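Local coordinates for ferric-siderophore receptor protein (Streptomyces coelicolor, PDB 2X4L) that probably captures ferric siderophores outside the cell membrane as the solute-binding receptor of an iron-uptake transporter, at residues 101-106 with 134-139; 198-203 with 259-264. All blocks are in the same frame, centred on the assembly; numbering follows the deposited sequence.

Contact 1. Residues 101-106 with 134-139; sequences LNVEKY and DKVAKL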
loop_
_atom_site.group_PDB
_atom_site.type_symbol
_atom_site.label_atom_id
_atom_site.label_comp_id
_atom_site.label_asym_id
_atom_site.label_seq_id
_atom_site.Cartn_x
_atom_site.Cartn_y
_atom_site.Cartn_z
ATOM N N LEU A 101 16.107 8.419 5.419
ATOM C CA LEU A 101 15.586 9.815 5.526
ATOM C C LEU A 101 16.716 10.710 6.000
ATOM O O LEU A 101 17.183 10.569 7.157
ATOM C CB LEU A 101 14.365 9.885 6.476
ATOM C CG LEU A 101 13.488 11.153 6.447
ATOM C CD1 LEU A 101 12.232 10.968 7.315
ATOM C CD2 LEU A 101 14.298 12.415 6.932
ATOM N N ASN A 102 17.318 11.517 5.123
ATOM C CA ASN A 102 18.470 12.287 5.534
ATOM C C ASN A 102 18.037 13.460 6.429
ATOM O O ASN A 102 17.222 14.290 6.032
ATOM C CB ASN A 102 19.170 12.819 4.304
ATOM C CG ASN A 102 20.446 13.538 4.647
ATOM O OD1 ASN A 102 20.400 14.669 5.120
ATOM N ND2 ASN A 102 21.590 12.915 4.425
ATOM N N VAL A 103 18.514 13.484 7.687
ATOM C CA VAL A 103 17.950 14.485 8.652
ATOM C C VAL A 103 18.373 15.882 8.341
ATOM O O VAL A 103 17.538 16.802 8.520
ATOM C CB VAL A 103 18.387 14.099 10.098
ATOM C CG1 VAL A 103 17.901 15.131 11.106
ATOM C CG2 VAL A 103 17.892 12.690 10.458
ATOM N N GLU A 104 19.622 16.065 7.867
ATOM C CA GLU A 104 20.070 17.422 7.548
ATOM C C GLU A 104 19.243 17.987 6.395
ATOM O O GLU A 104 18.853 19.153 6.443
ATOM C CB GLU A 104 21.551 17.448 7.172
ATOM C CG GLU A 104 22.507 17.067 8.351
ATOM C CD GLU A 104 24.022 16.956 7.910
ATOM O OE1 GLU A 104 24.443 17.455 6.818
ATOM O OE2 GLU A 104 24.820 16.364 8.685
ATOM N N LYS A 105 18.999 17.177 5.362
ATOM C CA LYS A 105 18.234 17.685 4.231
ATOM C C LYS A 105 16.787 17.856 4.655
ATOM O O LYS A 105 16.079 18.788 4.162
ATOM C CB LYS A 105 18.313 16.667 3.089
ATOM C CG LYS A 105 17.736 17.180 1.843
ATOM C CD LYS A 105 18.721 18.361 1.380
ATOM C CE LYS A 105 18.634 18.557 -0.115
ATOM N NZ LYS A 105 18.224 17.242 -0.640
ATOM N N TYR A 106 16.244 17.002 5.586
ATOM C CA TYR A 106 14.892 17.213 6.073
ATOM C C TYR A 106 14.786 18.613 6.770
ATOM O O TYR A 106 13.836 19.307 6.523
ATOM C CB TYR A 106 14.623 16.087 7.056
ATOM C CG TYR A 106 13.319 16.118 7.793
ATOM C CD1 TYR A 106 12.117 16.333 7.136
ATOM C CD2 TYR A 106 13.269 15.955 9.192
ATOM C CE1 TYR A 106 10.899 16.329 7.846
ATOM C CE2 TYR A 106 12.077 15.947 9.879
ATOM C CZ TYR A 106 10.875 16.099 9.188
ATOM O OH TYR A 106 9.634 16.143 9.800
ATOM N N ASP A 134 14.335 9.722 16.509
ATOM C CA ASP A 134 14.303 10.779 17.521
ATOM C C ASP A 134 14.766 12.109 16.977
ATOM O O ASP A 134 14.155 13.148 17.259
ATOM C CB ASP A 134 15.137 10.331 18.740
ATOM C CG ASP A 134 16.662 10.115 18.379
ATOM O OD1 ASP A 134 17.027 9.514 17.335
ATOM O OD2 ASP A 134 17.543 10.514 19.206
ATOM N N LYS A 135 15.790 12.070 16.140
ATOM C CA LYS A 135 16.263 13.324 15.507
ATOM C C LYS A 135 15.224 13.895 14.587
ATOM O O LYS A 135 14.983 15.107 14.596
ATOM C CB LYS A 135 17.572 13.054 14.727
ATOM C CG LYS A 135 18.706 12.492 15.515
ATOM C CD LYS A 135 19.851 12.184 14.580
ATOM C CE LYS A 135 21.084 11.757 15.427
ATOM N NZ LYS A 135 22.232 11.468 14.515
ATOM N N VAL A 136 14.624 13.021 13.799
ATOM C CA VAL A 136 13.546 13.439 12.921
ATOM C C VAL A 136 12.435 14.021 13.736
ATOM O O VAL A 136 11.873 15.049 13.335
ATOM C CB VAL A 136 13.046 12.230 12.146
ATOM C CG1 VAL A 136 11.713 12.558 11.358
ATOM C CG2 VAL A 136 14.173 11.828 11.203
ATOM N N ALA A 137 12.043 13.388 14.843
ATOM C CA ALA A 137 10.890 13.933 15.610
ATOM C C ALA A 137 11.048 15.310 16.219
ATOM O O ALA A 137 10.050 16.017 16.453
ATOM C CB ALA A 137 10.536 12.942 16.803
ATOM N N LYS A 138 12.305 15.727 16.417
ATOM C CA LYS A 138 12.569 17.039 16.978
ATOM C C LYS A 138 12.105 18.119 16.024
ATOM O O LYS A 138 11.768 19.213 16.522
ATOM C CB LYS A 138 14.028 17.285 17.324
ATOM C CG LYS A 138 14.684 16.334 18.348
ATOM C CD LYS A 138 13.882 16.269 19.600
ATOM C CE LYS A 138 14.747 15.674 20.699
ATOM N NZ LYS A 138 13.936 15.496 21.879
ATOM N N LEU A 139 12.192 17.864 14.711
ATOM C CA LEU A 139 12.026 18.934 13.737
ATOM C C LEU A 139 10.624 19.237 13.290
ATOM O O LEU A 139 10.349 20.342 12.811
ATOM C CB LEU A 139 12.855 18.609 12.506
ATOM C CG LEU A 139 14.344 18.759 12.805
ATOM C CD1 LEU A 139 15.196 17.900 11.892
ATOM C CD2 LEU A 139 14.752 20.268 12.701
HETATM O O HOH W 1 9.394 14.959 12.301
#
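Val103 and Val136 are the nearest CA pair, 6.2 Å apart, between segments 101-106 and 134-139, which lie on the short helices 103-108 and 133-139. Both belong to the parallel alpha/beta lobe typical of this binding-protein family; helix 133-139 forms the connection of the beta-alpha-beta crossover from strand 113-118 to strand 142-146. Val136 splits its two methyls between partners. Val136 CG2 meets Val103 CG2 at 3.9 Å, while Val136 CG1, turned anti to the backbone N (chi1 170°), comes within 3.7 Å of Tyr106 CE2. The other branch of Val103, CG1, lies 3.9 Å from Leu139 CD1 and rests more loosely on Lys135 CB, whose extended chain then leads off toward solvent. Tyr106 and Leu139 run alongside each other head to tail, with Leu139 CB 3.8 Å from Tyr106 CE2. Beneath, Leu101, Tyr106 and Val136 all touch Leu114 of strand 113-118, which ties the helix pair to the sheet. At the start of helix 103-108, Asn102 is the N-cap, its OD1 accepting from Lys105 N. Between the two segments the polar link is a water: Tyr106 OH donates to it at 2.8 Å, and it donates in turn to Val136 O, 2.7 Å away, beside the ring's edge.

Contact 2. Residues 198-203 with 259-264; sequences EIRVLA and PADVII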
loop_
_atom_site.group_PDB
_atom_site.type_symbol
_atom_site.label_atom_id
_atom_site.label_comp_id
_atom_site.label_asym_id
_atom_site.label_seq_id
_atom_site.Cartn_x
_atom_site.Cartn_y
_atom_site.Cartn_z
ATOM N N GLU A 198 -15.336 -20.365 -6.892
ATOM C CA GLU A 198 -14.333 -21.485 -6.943
ATOM C C GLU A 198 -12.932 -20.988 -7.239
ATOM O O GLU A 198 -11.954 -21.751 -7.062
ATOM C CB GLU A 198 -14.723 -22.510 -8.007
ATOM C CG GLU A 198 -14.567 -22.137 -9.466
ATOM C CD GLU A 198 -15.639 -21.099 -10.021
ATOM O OE1 GLU A 198 -16.500 -20.660 -9.244
ATOM O OE2 GLU A 198 -15.592 -20.738 -11.205
ATOM N N ILE A 199 -12.811 -19.733 -7.669
ATOM C CA ILE A 199 -11.495 -19.131 -7.998
ATOM C C ILE A 199 -10.695 -18.773 -6.747
ATOM O O ILE A 199 -11.134 -17.907 -5.971
ATOM C CB ILE A 199 -11.628 -17.930 -8.983
ATOM C CG1 ILE A 199 -12.300 -18.428 -10.280
ATOM C CG2 ILE A 199 -10.245 -17.258 -9.154
ATOM C CD1 ILE A 199 -11.500 -19.571 -11.064
ATOM N N ARG A 200 -9.569 -19.441 -6.538
ATOM C CA ARG A 200 -8.731 -19.303 -5.308
ATOM C C ARG A 200 -7.607 -18.319 -5.611
ATOM O O ARG A 200 -6.862 -18.509 -6.591
ATOM C CB ARG A 200 -8.081 -20.635 -4.966
ATOM C CG ARG A 200 -9.124 -21.644 -4.641
ATOM C CD ARG A 200 -8.675 -23.107 -4.793
ATOM N NE ARG A 200 -8.423 -23.446 -6.165
ATOM C CZ ARG A 200 -8.042 -24.645 -6.620
ATOM N NH1 ARG A 200 -7.906 -25.676 -5.824
ATOM N NH2 ARG A 200 -7.845 -24.776 -7.906
ATOM N N VAL A 201 -7.530 -17.246 -4.857
ATOM C CA VAL A 201 -6.500 -16.208 -5.008
ATOM C C VAL A 201 -5.384 -16.337 -3.999
ATOM O O VAL A 201 -5.701 -16.457 -2.793
ATOM C CB VAL A 201 -7.184 -14.835 -4.830
ATOM C CG1 VAL A 201 -6.086 -13.733 -5.066
ATOM C CG2 VAL A 201 -8.320 -14.716 -5.901
ATOM N N LEU A 202 -4.124 -16.315 -4.466
ATOM C CA LEU A 202 -2.985 -16.420 -3.616
ATOM C C LEU A 202 -2.263 -15.119 -3.653
ATOM O O LEU A 202 -1.954 -14.572 -4.749
ATOM C CB LEU A 202 -2.086 -17.548 -4.058
ATOM C CG LEU A 202 -0.918 -17.752 -3.065
ATOM C CD1 LEU A 202 -0.506 -19.181 -3.038
ATOM C CD2 LEU A 202 0.245 -16.884 -3.477
ATOM N N ALA A 203 -1.987 -14.526 -2.490
ATOM C CA ALA A 203 -1.217 -13.255 -2.363
ATOM C C ALA A 203 0.239 -13.605 -2.053
ATOM O O ALA A 203 0.530 -14.143 -0.976
ATOM C CB ALA A 203 -1.794 -12.439 -1.250
ATOM N N PRO A 259 -2.703 -24.874 -3.985
ATOM C CA PRO A 259 -3.254 -24.725 -5.352
ATOM C C PRO A 259 -3.910 -23.305 -5.438
ATOM O O PRO A 259 -4.657 -22.901 -4.525
ATOM C CB PRO A 259 -4.294 -25.818 -5.384
ATOM C CG PRO A 259 -3.663 -26.881 -4.445
ATOM C CD PRO A 259 -3.221 -26.083 -3.306
ATOM N N ALA A 260 -3.592 -22.587 -6.511
ATOM C CA ALA A 260 -4.126 -21.258 -6.695
ATOM C C ALA A 260 -4.524 -21.079 -8.156
ATOM O O ALA A 260 -3.902 -21.675 -9.069
ATOM C CB ALA A 260 -3.091 -20.236 -6.295
ATOM N N ASP A 261 -5.586 -20.315 -8.407
ATOM C CA ASP A 261 -6.046 -20.020 -9.717
ATOM C C ASP A 261 -5.579 -18.635 -10.204
ATOM O O ASP A 261 -5.268 -18.428 -11.381
ATOM C CB ASP A 261 -7.570 -20.106 -9.772
ATOM C CG ASP A 261 -8.039 -21.422 -9.286
ATOM O OD1 ASP A 261 -7.545 -22.460 -9.782
ATOM O OD2 ASP A 261 -8.735 -21.554 -8.256
ATOM N N VAL A 262 -5.543 -17.664 -9.276
ATOM C CA VAL A 262 -5.062 -16.306 -9.589
ATOM C C VAL A 262 -4.004 -16.011 -8.526
ATOM O O VAL A 262 -4.237 -16.263 -7.309
ATOM C CB VAL A 262 -6.194 -15.256 -9.455
ATOM C CG1 VAL A 262 -5.622 -13.867 -9.572
ATOM C CG2 VAL A 262 -7.230 -15.534 -10.523
ATOM N N ILE A 263 -2.848 -15.533 -8.960
ATOM C CA ILE A 263 -1.801 -15.063 -7.986
ATOM C C ILE A 263 -1.647 -13.557 -8.119
ATOM O O ILE A 263 -1.532 -13.045 -9.252
ATOM C CB ILE A 263 -0.496 -15.782 -8.267
ATOM C CG1 ILE A 263 -0.713 -17.262 -8.189
ATOM C CG2 ILE A 263 0.588 -15.276 -7.258
ATOM C CD1 ILE A 263 0.622 -18.115 -8.579
ATOM N N ILE A 264 -1.678 -12.850 -6.958
ATOM C CA ILE A 264 -1.474 -11.418 -6.919
ATOM C C ILE A 264 -0.124 -11.170 -6.258
ATOM O O ILE A 264 0.095 -11.638 -5.097
ATOM C CB ILE A 264 -2.643 -10.697 -6.300
ATOM C CG1 ILE A 264 -2.893 -10.980 -4.791
ATOM C CG2 ILE A 264 -3.967 -11.163 -7.114
ATOM C CD1 ILE A 264 -4.015 -10.138 -4.103
#
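Arg200 and Asp261 meet side-on at the N-terminal side of two neighbouring parallel strands, 200-206 and 262-266, in the mixed sheet of the second alpha/beta lobe. The guanidinium and carboxylate planes are 33° apart. Arg200 NE gives a nearly straight bond to Asp261 OD2 at 2.8 Å, and Arg200 NH2 reaches the syn lone pair of Asp261 OD1 at 3.0 Å. The Arg200 chain bends at chi3 (-67°), turning the NE/NH2 edge of its guanidinium to the carboxylate, while Pro259 CB lies over one face of the guanidinium, 3.6 Å from Arg200 NH1. Asp261 OD2 also takes the Arg200 backbone N on its anti lone pair, so side chain and main chain clamp one oxygen; OD1 is held further by Val324 N and Gly325 N of the C-terminus. With an alanine in place of Arg200, the buried Asp261 carboxylate would probably lack its counter-charge and the NE and NH2 bonds, and Pro259 CB the flat group it covers. Arg200 O in turn accepts from both Asp261 N and Val262 N. Beyond it, Val201, Ala203, Val262 and Ile264 line one face of the sheet, Val201 and Val262 pointing the same way side by side. On the other, Leu202 lies alongside Ile263, and Leu202 CB touches Ala260 CB at 3.6 Å. Leu202 N donates to Val262 O, and Ile264 N donates to Leu202 O at 2.8 Å.

The contacts lie on opposite sides of the chain's centre, their centres 42 Å apart, and share no helix or strand. Contact 1 is partly buried and joins two helices outside the five-stranded parallel sheet; it covers 313 Å² and relies on methyls, one aromatic ring and a bridging water, with the base of one lysine side chain at its margin. Contact 2 is buried and lies within a sheet, where main-chain bonds fix the register of the strands and a salt bridge joins them at their N-terminal side; it covers 583 Å². Helix 173-195, the long helix that in this family typically spans the two lobes, runs between them in sequence and leads into segment 198-203.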